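Local coordinates for protein translation initiation factor eIF2B subunit delta (Schizosaccharomyces pombe, PDB 5B04) that forms part of the eIF2B complex, which catalyses the exchange of GDP for GTP on the gamma subunit of translation initiation factor eIF2, at residues G[294-299]-G[317-322]; G[283-288]-G[312-317]; G[397-402]-G[417-422]. One frame throughout, in Å; residues are numbered along the deposited sequence.

Contact 1 of 3, residues G[294-299]-G[317-322]; sequences FRVVVV and HGIECT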
ATOM      1  N   PHE G 294      31.299  19.646  14.498  1.00 80.25           N
ATOM      2  CA  PHE G 294      30.245  18.672  14.257  1.00 69.06           C
ATOM      3  C   PHE G 294      30.773  17.265  14.484  1.00 68.88           C
ATOM      4  O   PHE G 294      31.982  17.056  14.584  1.00 87.90           O
ATOM      5  CB  PHE G 294      29.706  18.807  12.830  1.00 63.97           C
ATOM      6  CG  PHE G 294      30.710  18.453  11.770  1.00 53.69           C
ATOM      7  CD1 PHE G 294      31.647  19.381  11.351  1.00 62.76           C
ATOM      8  CD2 PHE G 294      30.721  17.193  11.197  1.00 59.34           C
ATOM      9  CE1 PHE G 294      32.576  19.060  10.382  1.00 66.19           C
ATOM     10  CE2 PHE G 294      31.647  16.866  10.225  1.00 63.80           C
ATOM     11  CZ  PHE G 294      32.575  17.801   9.817  1.00 51.52           C
ATOM     12  N   ARG G 295      29.866  16.298  14.568  1.00 58.46           N
ATOM     13  CA  ARG G 295      30.264  14.900  14.609  1.00 63.45           C
ATOM     14  C   ARG G 295      29.466  14.105  13.584  1.00 66.22           C
ATOM     15  O   ARG G 295      28.355  14.488  13.214  1.00 56.81           O
ATOM     16  CB  ARG G 295      30.086  14.314  16.013  1.00 58.24           C
ATOM     17  CG  ARG G 295      28.674  14.367  16.567  1.00 60.77           C
ATOM     18  CD  ARG G 295      28.641  13.793  17.976  1.00 46.11           C
ATOM     19  NE  ARG G 295      27.333  13.925  18.609  1.00 46.37           N
ATOM     20  CZ  ARG G 295      26.463  12.929  18.740  1.00 57.22           C
ATOM     21  NH1 ARG G 295      26.762  11.721  18.280  1.00 44.66           N
ATOM     22  NH2 ARG G 295      25.295  13.139  19.331  1.00 55.82           N
ATOM     23  N   VAL G 296      30.046  13.005  13.118  1.00 55.92           N
ATOM     24  CA  VAL G 296      29.449  12.217  12.049  1.00 48.48           C
ATOM     25  C   VAL G 296      28.911  10.883  12.555  1.00 50.41           C
ATOM     26  O   VAL G 296      29.566  10.194  13.334  1.00 56.04           O
ATOM     27  CB  VAL G 296      30.469  11.954  10.918  1.00 52.77           C
ATOM     28  CG1 VAL G 296      29.860  11.078   9.832  1.00 45.10           C
ATOM     29  CG2 VAL G 296      30.963  13.266  10.335  1.00 66.54           C
ATOM     30  N   VAL G 297      27.708  10.528  12.116  1.00 47.07           N
ATOM     31  CA  VAL G 297      27.165   9.204  12.381  1.00 36.78           C
ATOM     32  C   VAL G 297      27.235   8.357  11.119  1.00 43.53           C
ATOM     33  O   VAL G 297      26.598   8.672  10.114  1.00 57.29           O
ATOM     34  CB  VAL G 297      25.712   9.264  12.876  1.00 41.78           C
ATOM     35  CG1 VAL G 297      25.124   7.865  12.948  1.00 43.31           C
ATOM     36  CG2 VAL G 297      25.642   9.950  14.230  1.00 35.32           C
ATOM     37  N   VAL G 298      28.020   7.287  11.170  1.00 54.98           N
ATOM     38  CA  VAL G 298      28.175   6.402  10.025  1.00 43.33           C
ATOM     39  C   VAL G 298      27.295   5.167  10.163  1.00 48.27           C
ATOM     40  O   VAL G 298      27.442   4.390  11.107  1.00 52.50           O
ATOM     41  CB  VAL G 298      29.637   5.960   9.843  1.00 43.95           C
ATOM     42  CG1 VAL G 298      29.747   4.942   8.719  1.00 46.36           C
ATOM     43  CG2 VAL G 298      30.525   7.164   9.570  1.00 54.11           C
ATOM     44  N   VAL G 299      26.377   4.995   9.218  1.00 55.97           N
ATOM     45  CA  VAL G 299      25.503   3.830   9.200  1.00 47.15           C
ATOM     46  C   VAL G 299      25.995   2.816   8.175  1.00 45.48           C
ATOM     47  O   VAL G 299      26.151   3.139   6.997  1.00 43.67           O
ATOM     48  CB  VAL G 299      24.047   4.219   8.882  1.00 48.21           C
ATOM     49  CG1 VAL G 299      23.182   2.979   8.752  1.00 47.90           C
ATOM     50  CG2 VAL G 299      23.500   5.145   9.957  1.00 52.63           C
ATOM     51  N   HIS G 317      41.000  11.695   9.535  1.00 65.23           N
ATOM     52  CA  HIS G 317      40.981  13.139   9.342  1.00 56.16           C
ATOM     53  C   HIS G 317      40.563  13.835  10.630  1.00 60.97           C
ATOM     54  O   HIS G 317      40.297  15.038  10.645  1.00 79.80           O
ATOM     55  CB  HIS G 317      40.045  13.525   8.195  1.00 54.82           C
ATOM     56  CG  HIS G 317      40.622  13.276   6.836  1.00 67.22           C
ATOM     57  ND1 HIS G 317      41.057  14.294   6.016  1.00 72.73           N
ATOM     58  CD2 HIS G 317      40.843  12.126   6.157  1.00 76.31           C
ATOM     59  CE1 HIS G 317      41.516  13.782   4.888  1.00 80.42           C
ATOM     60  NE2 HIS G 317      41.398  12.468   4.949  1.00 70.21           N
ATOM     61  N   GLY G 318      40.503  13.064  11.711  1.00 44.00           N
ATOM     62  CA  GLY G 318      40.233  13.604  13.031  1.00 58.14           C
ATOM     63  C   GLY G 318      38.821  14.120  13.230  1.00 59.31           C
ATOM     64  O   GLY G 318      38.619  15.147  13.878  1.00 69.31           O
ATOM     65  N   ILE G 319      37.843  13.410  12.681  1.00 62.26           N
ATOM     66  CA  ILE G 319      36.445  13.782  12.862  1.00 60.73           C
ATOM     67  C   ILE G 319      35.773  12.866  13.881  1.00 58.85           C
ATOM     68  O   ILE G 319      35.954  11.649  13.846  1.00 55.34           O
ATOM     69  CB  ILE G 319      35.663  13.730  11.535  1.00 65.64           C
ATOM     70  CG1 ILE G 319      36.432  14.458  10.430  1.00 64.22           C
ATOM     71  CG2 ILE G 319      34.276  14.330  11.707  1.00 66.99           C
ATOM     72  CD1 ILE G 319      35.714  14.476   9.098  1.00 59.66           C
ATOM     73  N   GLU G 320      35.008  13.460  14.791  1.00 54.96           N
ATOM     74  CA  GLU G 320      34.269  12.704  15.797  1.00 56.86           C
ATOM     75  C   GLU G 320      33.209  11.834  15.127  1.00 57.63           C
ATOM     76  O   GLU G 320      32.378  12.333  14.369  1.00 68.03           O
ATOM     77  CB  GLU G 320      33.629  13.655  16.810  1.00 53.19           C
ATOM     78  CG  GLU G 320      32.945  12.972  17.980  1.00 57.93           C
ATOM     79  CD  GLU G 320      32.471  13.960  19.027  1.00 73.63           C
ATOM     80  OE1 GLU G 320      31.785  13.538  19.982  1.00 89.36           O
ATOM     81  OE2 GLU G 320      32.786  15.163  18.896  1.00 78.92           O
ATOM     82  N   CYS G 321      33.238  10.533  15.404  1.00 56.49           N
ATOM     83  CA  CYS G 321      32.379   9.599  14.684  1.00 52.23           C
ATOM     84  C   CYS G 321      31.680   8.566  15.565  1.00 54.78           C
ATOM     85  O   CYS G 321      32.240   8.081  16.549  1.00 64.78           O
ATOM     86  CB  CYS G 321      33.191   8.870  13.611  1.00 50.60           C
ATOM     87  SG  CYS G 321      33.703   9.900  12.221  1.00 67.45           S
ATOM     88  N   THR G 322      30.447   8.238  15.190  1.00 44.86           N
ATOM     89  CA  THR G 322      29.699   7.146  15.799  1.00 42.70           C
ATOM     90  C   THR G 322      29.389   6.113  14.719  1.00 51.93           C
ATOM     91  O   THR G 322      29.088   6.472  13.581  1.00 59.51           O
ATOM     92  CB  THR G 322      28.395   7.642  16.460  1.00 43.05           C
ATOM     93  OG1 THR G 322      28.709   8.591  17.487  1.00 54.83           O
ATOM     94  CG2 THR G 322      27.621   6.485  17.075  1.00 53.66           C
TER

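Contact 2 of 3, residues G[283-288]-G[312-317]; sequences VLIHAK and KLLTEH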
ATOM      1  N   VAL G 283      32.580  16.386   1.543  1.00 66.44           N
ATOM      2  CA  VAL G 283      31.838  17.449   2.215  1.00 59.75           C
ATOM      3  C   VAL G 283      32.217  17.529   3.690  1.00 59.04           C
ATOM      4  O   VAL G 283      32.484  18.609   4.215  1.00 63.96           O
ATOM      5  CB  VAL G 283      30.314  17.242   2.091  1.00 52.80           C
ATOM      6  CG1 VAL G 283      29.564  18.229   2.975  1.00 47.72           C
ATOM      7  CG2 VAL G 283      29.874  17.380   0.643  1.00 62.82           C
ATOM      8  N   LEU G 284      32.248  16.374   4.346  1.00 69.24           N
ATOM      9  CA  LEU G 284      32.551  16.302   5.771  1.00 63.70           C
ATOM     10  C   LEU G 284      33.996  16.691   6.070  1.00 60.54           C
ATOM     11  O   LEU G 284      34.256  17.478   6.980  1.00 58.03           O
ATOM     12  CB  LEU G 284      32.268  14.895   6.301  1.00 62.87           C
ATOM     13  CG  LEU G 284      30.801  14.466   6.288  1.00 63.27           C
ATOM     14  CD1 LEU G 284      30.673  12.987   6.608  1.00 60.99           C
ATOM     15  CD2 LEU G 284      29.996  15.302   7.273  1.00 62.92           C
ATOM     16  N   ILE G 285      34.928  16.127   5.307  1.00 60.09           N
ATOM     17  CA  ILE G 285      36.347  16.425   5.477  1.00 69.02           C
ATOM     18  C   ILE G 285      36.614  17.913   5.280  1.00 71.57           C
ATOM     19  O   ILE G 285      37.294  18.544   6.089  1.00 75.07           O
ATOM     20  CB  ILE G 285      37.217  15.611   4.499  1.00 58.66           C
ATOM     21  CG1 ILE G 285      37.188  14.129   4.873  1.00 65.00           C
ATOM     22  CG2 ILE G 285      38.649  16.123   4.501  1.00 71.37           C
ATOM     23  CD1 ILE G 285      37.991  13.248   3.943  1.00 78.11           C
ATOM     24  N   HIS G 286      36.063  18.464   4.204  1.00 70.12           N
ATOM     25  CA  HIS G 286      36.163  19.891   3.923  1.00 67.68           C
ATOM     26  C   HIS G 286      35.593  20.711   5.075  1.00 68.68           C
ATOM     27  O   HIS G 286      36.160  21.729   5.459  1.00 73.79           O
ATOM     28  CB  HIS G 286      35.434  20.228   2.620  1.00 71.76           C
ATOM     29  CG  HIS G 286      35.431  21.685   2.279  1.00 77.32           C
ATOM     30  ND1 HIS G 286      34.469  22.555   2.743  1.00 80.07           N
ATOM     31  CD2 HIS G 286      36.263  22.422   1.507  1.00 74.29           C
ATOM     32  CE1 HIS G 286      34.712  23.767   2.278  1.00 85.94           C
ATOM     33  NE2 HIS G 286      35.796  23.715   1.526  1.00 93.91           N
ATOM     34  N   ALA G 287      34.481  20.243   5.633  1.00 65.57           N
ATOM     35  CA  ALA G 287      33.785  20.960   6.696  1.00 66.10           C
ATOM     36  C   ALA G 287      34.652  21.148   7.942  1.00 70.43           C
ATOM     37  O   ALA G 287      34.655  22.223   8.539  1.00 71.80           O
ATOM     38  CB  ALA G 287      32.498  20.238   7.057  1.00 69.93           C
ATOM     39  N   LYS G 288      35.385  20.109   8.331  1.00 72.65           N
ATOM     40  CA  LYS G 288      36.250  20.197   9.503  1.00 85.23           C
ATOM     41  C   LYS G 288      37.496  21.021   9.181  1.00 83.05           C
ATOM     42  O   LYS G 288      38.050  21.696  10.053  1.00 81.68           O
ATOM     43  CB  LYS G 288      36.631  18.798  10.010  1.00 79.60           C
ATOM     44  CG  LYS G 288      37.951  18.726  10.775  1.00 94.01           C
ATOM     45  CD  LYS G 288      37.849  17.843  12.017  1.00 77.76           C
ATOM     46  CE  LYS G 288      36.738  18.316  12.952  1.00 98.01           C
ATOM     47  NZ  LYS G 288      36.629  17.468  14.173  1.00 79.24           N
ATOM     48  N   LYS G 312      36.973   4.569   8.784  1.00 56.14           N
ATOM     49  CA  LYS G 312      38.427   4.605   8.750  1.00 59.45           C
ATOM     50  C   LYS G 312      38.916   5.953   8.235  1.00 64.25           C
ATOM     51  O   LYS G 312      39.750   6.604   8.864  1.00 61.64           O
ATOM     52  CB  LYS G 312      38.971   3.475   7.874  1.00 52.90           C
ATOM     53  CG  LYS G 312      40.487   3.394   7.822  1.00 49.88           C
ATOM     54  CD  LYS G 312      40.943   2.334   6.832  1.00 56.37           C
ATOM     55  CE  LYS G 312      42.457   2.227   6.796  1.00 50.74           C
ATOM     56  NZ  LYS G 312      43.096   3.537   6.490  1.00 63.33           N
ATOM     57  N   LEU G 313      38.378   6.366   7.094  1.00 68.51           N
ATOM     58  CA  LEU G 313      38.753   7.626   6.463  1.00 57.61           C
ATOM     59  C   LEU G 313      38.470   8.834   7.353  1.00 65.39           C
ATOM     60  O   LEU G 313      39.346   9.669   7.573  1.00 69.60           O
ATOM     61  CB  LEU G 313      38.020   7.783   5.129  1.00 71.93           C
ATOM     62  CG  LEU G 313      38.123   9.142   4.432  1.00 63.74           C
ATOM     63  CD1 LEU G 313      39.565   9.462   4.071  1.00 65.49           C
ATOM     64  CD2 LEU G 313      37.235   9.179   3.197  1.00 71.33           C
ATOM     65  N   LEU G 314      37.246   8.917   7.864  1.00 56.14           N
ATOM     66  CA  LEU G 314      36.805  10.094   8.607  1.00 59.26           C
ATOM     67  C   LEU G 314      37.520  10.263   9.946  1.00 66.52           C
ATOM     68  O   LEU G 314      37.715  11.386  10.409  1.00 74.90           O
ATOM     69  CB  LEU G 314      35.293  10.041   8.831  1.00 63.86           C
ATOM     70  CG  LEU G 314      34.428  10.064   7.570  1.00 70.34           C
ATOM     71  CD1 LEU G 314      32.964  10.271   7.925  1.00 61.70           C
ATOM     72  CD2 LEU G 314      34.907  11.136   6.601  1.00 58.58           C
ATOM     73  N   THR G 315      37.905   9.154  10.568  1.00 66.22           N
ATOM     74  CA  THR G 315      38.602   9.217  11.849  1.00 67.07           C
ATOM     75  C   THR G 315      40.084   9.523  11.655  1.00 63.73           C
ATOM     76  O   THR G 315      40.750  10.005  12.570  1.00 73.86           O
ATOM     77  CB  THR G 315      38.454   7.910  12.648  1.00 73.50           C
ATOM     78  OG1 THR G 315      38.830   6.798  11.826  1.00 78.65           O
ATOM     79  CG2 THR G 315      37.017   7.730  13.116  1.00 64.74           C
ATOM     80  N   GLU G 316      40.594   9.239  10.461  1.00 60.51           N
ATOM     81  CA  GLU G 316      41.979   9.558  10.131  1.00 64.28           C
ATOM     82  C   GLU G 316      42.124  11.043   9.813  1.00 69.77           C
ATOM     83  O   GLU G 316      43.229  11.584   9.820  1.00 80.06           O
ATOM     84  CB  GLU G 316      42.467   8.709   8.956  1.00 58.91           C
ATOM     85  CG  GLU G 316      42.806   7.275   9.330  1.00 64.42           C
ATOM     86  CD  GLU G 316      43.200   6.435   8.130  1.00 76.53           C
ATOM     87  OE1 GLU G 316      42.990   6.893   6.988  1.00 81.23           O
ATOM     88  OE2 GLU G 316      43.719   5.316   8.330  1.00 68.49           O
ATOM     89  N   HIS G 317      41.000  11.695   9.535  1.00 65.23           N
ATOM     90  CA  HIS G 317      40.981  13.139   9.342  1.00 56.16           C
ATOM     91  C   HIS G 317      40.563  13.835  10.630  1.00 60.97           C
ATOM     92  O   HIS G 317      40.297  15.038  10.645  1.00 79.80           O
ATOM     93  CB  HIS G 317      40.045  13.525   8.195  1.00 54.82           C
ATOM     94  CG  HIS G 317      40.622  13.276   6.836  1.00 67.22           C
ATOM     95  ND1 HIS G 317      41.057  14.294   6.016  1.00 72.73           N
ATOM     96  CD2 HIS G 317      40.843  12.126   6.157  1.00 76.31           C
ATOM     97  CE1 HIS G 317      41.516  13.782   4.888  1.00 80.42           C
ATOM     98  NE2 HIS G 317      41.398  12.468   4.949  1.00 70.21           N
TER

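Contact 3 of 3, residues G[397-402]-G[417-422]; sequences PGDQLV and ANWKSV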
ATOM      1  N   PRO G 397      26.085 -11.020  -5.690  1.00 74.81           N
ATOM      2  CA  PRO G 397      26.244 -12.455  -5.424  1.00 76.92           C
ATOM      3  C   PRO G 397      25.576 -12.894  -4.123  1.00 73.22           C
ATOM      4  O   PRO G 397      25.818 -12.300  -3.073  1.00 63.61           O
ATOM      5  CB  PRO G 397      27.761 -12.624  -5.340  1.00 71.75           C
ATOM      6  CG  PRO G 397      28.290 -11.571  -6.246  1.00 70.06           C
ATOM      7  CD  PRO G 397      27.358 -10.397  -6.101  1.00 79.93           C
ATOM      8  N   GLY G 398      24.738 -13.923  -4.205  1.00 79.06           N
ATOM      9  CA  GLY G 398      24.004 -14.406  -3.050  1.00 73.31           C
ATOM     10  C   GLY G 398      24.903 -15.018  -1.994  1.00 83.81           C
ATOM     11  O   GLY G 398      24.537 -15.090  -0.821  1.00 89.84           O
ATOM     12  N   ASP G 399      26.086 -15.454  -2.412  1.00 85.45           N
ATOM     13  CA  ASP G 399      27.042 -16.080  -1.505  1.00 80.53           C
ATOM     14  C   ASP G 399      27.619 -15.078  -0.508  1.00 84.50           C
ATOM     15  O   ASP G 399      28.149 -15.462   0.534  1.00 93.39           O
ATOM     16  CB  ASP G 399      28.170 -16.742  -2.297  1.00 86.23           C
ATOM     17  CG  ASP G 399      27.661 -17.774  -3.284  1.00 90.31           C
ATOM     18  OD1 ASP G 399      26.615 -18.399  -3.006  1.00 86.19           O
ATOM     19  OD2 ASP G 399      28.305 -17.963  -4.336  1.00 95.47           O
ATOM     20  N   GLN G 400      27.513 -13.793  -0.834  1.00 82.68           N
ATOM     21  CA  GLN G 400      27.963 -12.729   0.058  1.00 83.52           C
ATOM     22  C   GLN G 400      27.176 -12.731   1.365  1.00 80.89           C
ATOM     23  O   GLN G 400      27.678 -12.309   2.407  1.00 83.50           O
ATOM     24  CB  GLN G 400      27.834 -11.368  -0.628  1.00 83.69           C
ATOM     25  CG  GLN G 400      29.091 -10.903  -1.345  1.00112.15           C
ATOM     26  CD  GLN G 400      30.205 -10.530  -0.384  1.00112.53           C
ATOM     27  OE1 GLN G 400      30.227  -9.425   0.158  1.00 91.34           O
ATOM     28  NE2 GLN G 400      31.134 -11.453  -0.169  1.00 94.47           N
ATOM     29  N   LEU G 401      25.940 -13.215   1.298  1.00 71.58           N
ATOM     30  CA  LEU G 401      25.041 -13.219   2.446  1.00 80.84           C
ATOM     31  C   LEU G 401      25.274 -14.425   3.356  1.00 80.69           C
ATOM     32  O   LEU G 401      24.795 -14.456   4.491  1.00 75.37           O
ATOM     33  CB  LEU G 401      23.588 -13.195   1.969  1.00 85.24           C
ATOM     34  CG  LEU G 401      22.690 -12.084   2.512  1.00 65.17           C
ATOM     35  CD1 LEU G 401      23.394 -10.739   2.443  1.00 59.99           C
ATOM     36  CD2 LEU G 401      21.387 -12.043   1.736  1.00 53.11           C
ATOM     37  N   VAL G 402      26.044 -15.395   2.907  1.00 91.12           N
ATOM     38  CA  VAL G 402      26.425 -16.519   3.750  1.00 78.23           C
ATOM     39  C   VAL G 402      27.297 -16.162   4.936  1.00 82.48           C
ATOM     40  O   VAL G 402      27.167 -16.748   5.984  1.00 82.59           O
ATOM     41  CB  VAL G 402      27.121 -17.598   2.932  1.00 76.98           C
ATOM     42  CG1 VAL G 402      27.541 -18.761   3.804  1.00 90.09           C
ATOM     43  CG2 VAL G 402      26.189 -18.085   1.852  1.00 79.37           C
ATOM     44  N   ALA G 417      25.237 -21.989   3.539  1.00 77.73           N
ATOM     45  CA  ALA G 417      26.279 -22.114   2.558  1.00 67.21           C
ATOM     46  C   ALA G 417      25.859 -22.946   1.380  1.00 81.45           C
ATOM     47  O   ALA G 417      26.279 -22.690   0.279  1.00 93.39           O
ATOM     48  CB  ALA G 417      27.500 -22.706   3.191  1.00 72.81           C
ATOM     49  N   ASN G 418      25.082 -23.984   1.608  1.00 82.70           N
ATOM     50  CA  ASN G 418      24.663 -24.845   0.507  1.00 86.46           C
ATOM     51  C   ASN G 418      23.293 -24.463  -0.041  1.00 88.67           C
ATOM     52  O   ASN G 418      22.542 -25.320  -0.506  1.00 88.63           O
ATOM     53  CB  ASN G 418      24.650 -26.306   0.958  1.00 84.26           C
ATOM     54  CG  ASN G 418      23.837 -26.517   2.222  1.00 87.36           C
ATOM     55  OD1 ASN G 418      23.941 -25.746   3.177  1.00 88.40           O
ATOM     56  ND2 ASN G 418      23.019 -27.563   2.232  1.00 77.90           N
ATOM     57  N   TRP G 419      22.980 -23.171   0.006  1.00 86.97           N
ATOM     58  CA  TRP G 419      21.660 -22.678  -0.381  1.00 81.04           C
ATOM     59  C   TRP G 419      21.361 -22.888  -1.863  1.00 81.69           C
ATOM     60  O   TRP G 419      20.198 -22.975  -2.261  1.00 84.71           O
ATOM     61  CB  TRP G 419      21.532 -21.192  -0.038  1.00 84.46           C
ATOM     62  CG  TRP G 419      22.407 -20.309  -0.872  1.00 81.76           C
ATOM     63  CD1 TRP G 419      23.738 -20.064  -0.692  1.00 86.08           C
ATOM     64  CD2 TRP G 419      22.011 -19.548  -2.018  1.00 73.51           C
ATOM     65  NE1 TRP G 419      24.194 -19.199  -1.655  1.00 82.72           N
ATOM     66  CE2 TRP G 419      23.155 -18.867  -2.482  1.00 80.88           C
ATOM     67  CE3 TRP G 419      20.802 -19.377  -2.697  1.00 67.14           C
ATOM     68  CZ2 TRP G 419      23.123 -18.028  -3.592  1.00 73.69           C
ATOM     69  CZ3 TRP G 419      20.773 -18.545  -3.800  1.00 56.61           C
ATOM     70  CH2 TRP G 419      21.926 -17.880  -4.237  1.00 72.28           C
ATOM     71  N   LYS G 420      22.412 -22.963  -2.672  1.00 91.34           N
ATOM     72  CA  LYS G 420      22.269 -23.203  -4.105  1.00 87.05           C
ATOM     73  C   LYS G 420      21.589 -24.542  -4.361  1.00 93.17           C
ATOM     74  O   LYS G 420      20.802 -24.686  -5.297  1.00 89.75           O
ATOM     75  CB  LYS G 420      23.637 -23.171  -4.791  1.00 85.08           C
ATOM     76  CG  LYS G 420      24.443 -21.910  -4.526  1.00 91.26           C
ATOM     77  CD  LYS G 420      24.079 -20.799  -5.496  1.00 81.34           C
ATOM     78  CE  LYS G 420      25.178 -20.589  -6.526  1.00 85.31           C
ATOM     79  NZ  LYS G 420      26.472 -20.215  -5.888  1.00 86.44           N
ATOM     80  N   SER G 421      21.895 -25.518  -3.512  1.00 88.46           N
ATOM     81  CA  SER G 421      21.381 -26.871  -3.669  1.00 73.33           C
ATOM     82  C   SER G 421      20.031 -27.057  -2.985  1.00 84.10           C
ATOM     83  O   SER G 421      19.293 -27.992  -3.295  1.00100.12           O
ATOM     84  CB  SER G 421      22.388 -27.881  -3.116  1.00 76.56           C
ATOM     85  OG  SER G 421      23.679 -27.655  -3.654  1.00 97.34           O
ATOM     86  N   VAL G 422      19.707 -26.166  -2.052  1.00 84.81           N
ATOM     87  CA  VAL G 422      18.456 -26.273  -1.310  1.00 73.14           C
ATOM     88  C   VAL G 422      17.284 -25.694  -2.094  1.00 75.92           C
ATOM     89  O   VAL G 422      17.331 -24.552  -2.558  1.00 83.44           O
ATOM     90  CB  VAL G 422      18.541 -25.563   0.054  1.00 64.28           C
ATOM     91  CG1 VAL G 422      17.262 -25.787   0.845  1.00 56.61           C
ATOM     92  CG2 VAL G 422      19.740 -26.065   0.839  1.00 74.84           C
TER

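Contact 1 of 3, residues G[294-299]-G[317-322]
The beta-alpha-beta unit made of strand 294-300, helix 306-316 and strand 320-325 sets Val-296 beside Cys-321 and Val-297 beside Thr-322 as parallel bridges of a Rossmann-like sheet. The short strand axes run 4.6 Å apart and differ by 29° in direction, which fits the usual twist. Three backbone bonds carry the ladder: Val-296 N to Glu-320 O at 2.7 Å, Thr-322 N to Val-296 O at 2.8 Å, and Val-298 N to Thr-322 O at 2.8 Å. All three are nearly straight (161° or more at the hydrogen), and two fall on Val-296, at its N-H and its carbonyl.

On the face bearing Val-296, its CG2 branch reaches Ile-319 CG2 at 3.7 Å. The Ile-319 methyl is anti to the backbone N, CG1 taking the place beside the N (chi1 -48°), and it also meets Phe-294, whose ring corner CE2 is 3.9 Å from Ile-319 CG2. On the other face the aliphatic parts of Arg-295 and Glu-320 touch, CB to CB at 3.7 Å. Their opposite charges probably attract only at a distance, Arg-295 NE lying 4.7 Å from Glu-320 OE1. The extended arginine instead carries its guanidinium past Thr-322 to a salt bridge between NH1 and Glu-335.

Strand 269-274 flanks strand 294-300 on its other side. Leu-284 of helix 278-289 and Leu-314 of helix 306-316 both pack on Val-296, and Ile-332 of helix 329-333 meets Val-297 and Thr-322. Beyond Cys-321 and Thr-322 the sheet continues into a parallel strand of the eIF2B beta subunit.

Contact 2 of 3, residues G[283-288]-G[312-317]
Ile-285 lays its CD1 methyl over one face of the His-317 imidazole, a CH-pi contact with the carbon 3.6 Å from the ring centroid and only 7° off the ring normal. It joins helix 278-289 to the residue following helix 306-316 in the Rossmann-like alpha/beta fold. The two helices lie on the same side of the mixed, largely parallel sheet: Leu-284 touches Phe-294 of strand 294-300 and Leu-314 touches Cys-321 of strand 320-325. The short helix axes are almost parallel, 7° apart in direction, and their separation of 10.5 Å leaves side chains to bridge the gap.

An extended chain in Ile-285 (chi2 179°) brings CD1 to the middle of the ring, while the CG2 branch comes to the ND1 side of the same imidazole. CD1 also reaches Leu-313 CD1 at 4.1 Å, and Ile-285 CG1 meets Leu-314 CD2 at 4.1 Å. Deeper toward the sheet, Leu-284 CD1 touches Leu-314 CD1 at 3.8 Å.

In the next shell, Leu-313 O lies at the edge of the His-317 ring, in its plane, and Val-283 and Ala-287 pack against Thr-262 of helix 231-262. No hydrogen bond joins the two segments, though a lysine reaches across where helix 306-316 ends: Lys-288 bends at its middle torsions, passes CD 4.0 Å from His-317 O, and donates a hydrogen bond from NZ to Gly-318 O.

Contact 3 of 3, residues G[397-402]-G[417-422]
Trp-419 sets its indole against a single 3-10 turn, residues 398-400, and bonds Asp-399 there. Both lie in the long surface loop between strands 395-396 and 425-435 of the antiparallel sheet.

The closely packed side is the indole. Gly-398 CA lies 3.8 Å from Trp-419 CZ2, where a CB would point into the indole, and Val-402 CG2 reaches Trp-419 CD1 at 4.0 Å. Leu-425 and Leu-427 of strand 425-435 add apolar contacts to the ring. Trp-419 CG sits between its backbone N and carbonyl carbon (chi1 68°), which swings the indole across to the turn. An alanine here would take away the ring and its N-H, and is likely to open a gap beside Gly-398 and Val-402 and leave Asp-399 with only the weak lysine link across this contact.

The solvent side, where Asp-399, Ala-417 and Lys-420 are exposed, is looser; there Ala-417 CB meets Val-402 CG1 at 4.0 Å. Lys-420 folds back with CD over one face of the indole, toward its rim, and NZ straddles the carboxylate in two weak salt-bridge bonds, to Asp-399 OD2 at 3.3 Å and Asp-399 OD1 at 3.4 Å. Against these, the bond from Trp-419 NE1 to Asp-399 OD1 is the firm one, 2.9 Å long and bent to 145°, with the oxygen close to the indole plane and the carboxylate turned 67° against the ring.

Contacts 1 and 2 are two layers of one alpha/beta unit, with centres 8 Å apart and His-317 in common. Their segments alternate along the chain, and the Schellman motif that ends helix 306-316 joins them: Ile-319 N approaches Leu-314 O at 3.0 Å, a probable hydrogen bond, and Gly-318 takes the positive phi. Phe-294 adds a second junction, its CE1 lying 3.5 Å from Ala-287 CB. Contact 3 is separate, its centre 34 Å from that of contact 1 and 36 Å from that of contact 2, with nearest atoms about 15 and 17 Å away. Segments of all three pack on the beta subunit, through Thr-322, through Lys-312 and Thr-315, and through Leu-401.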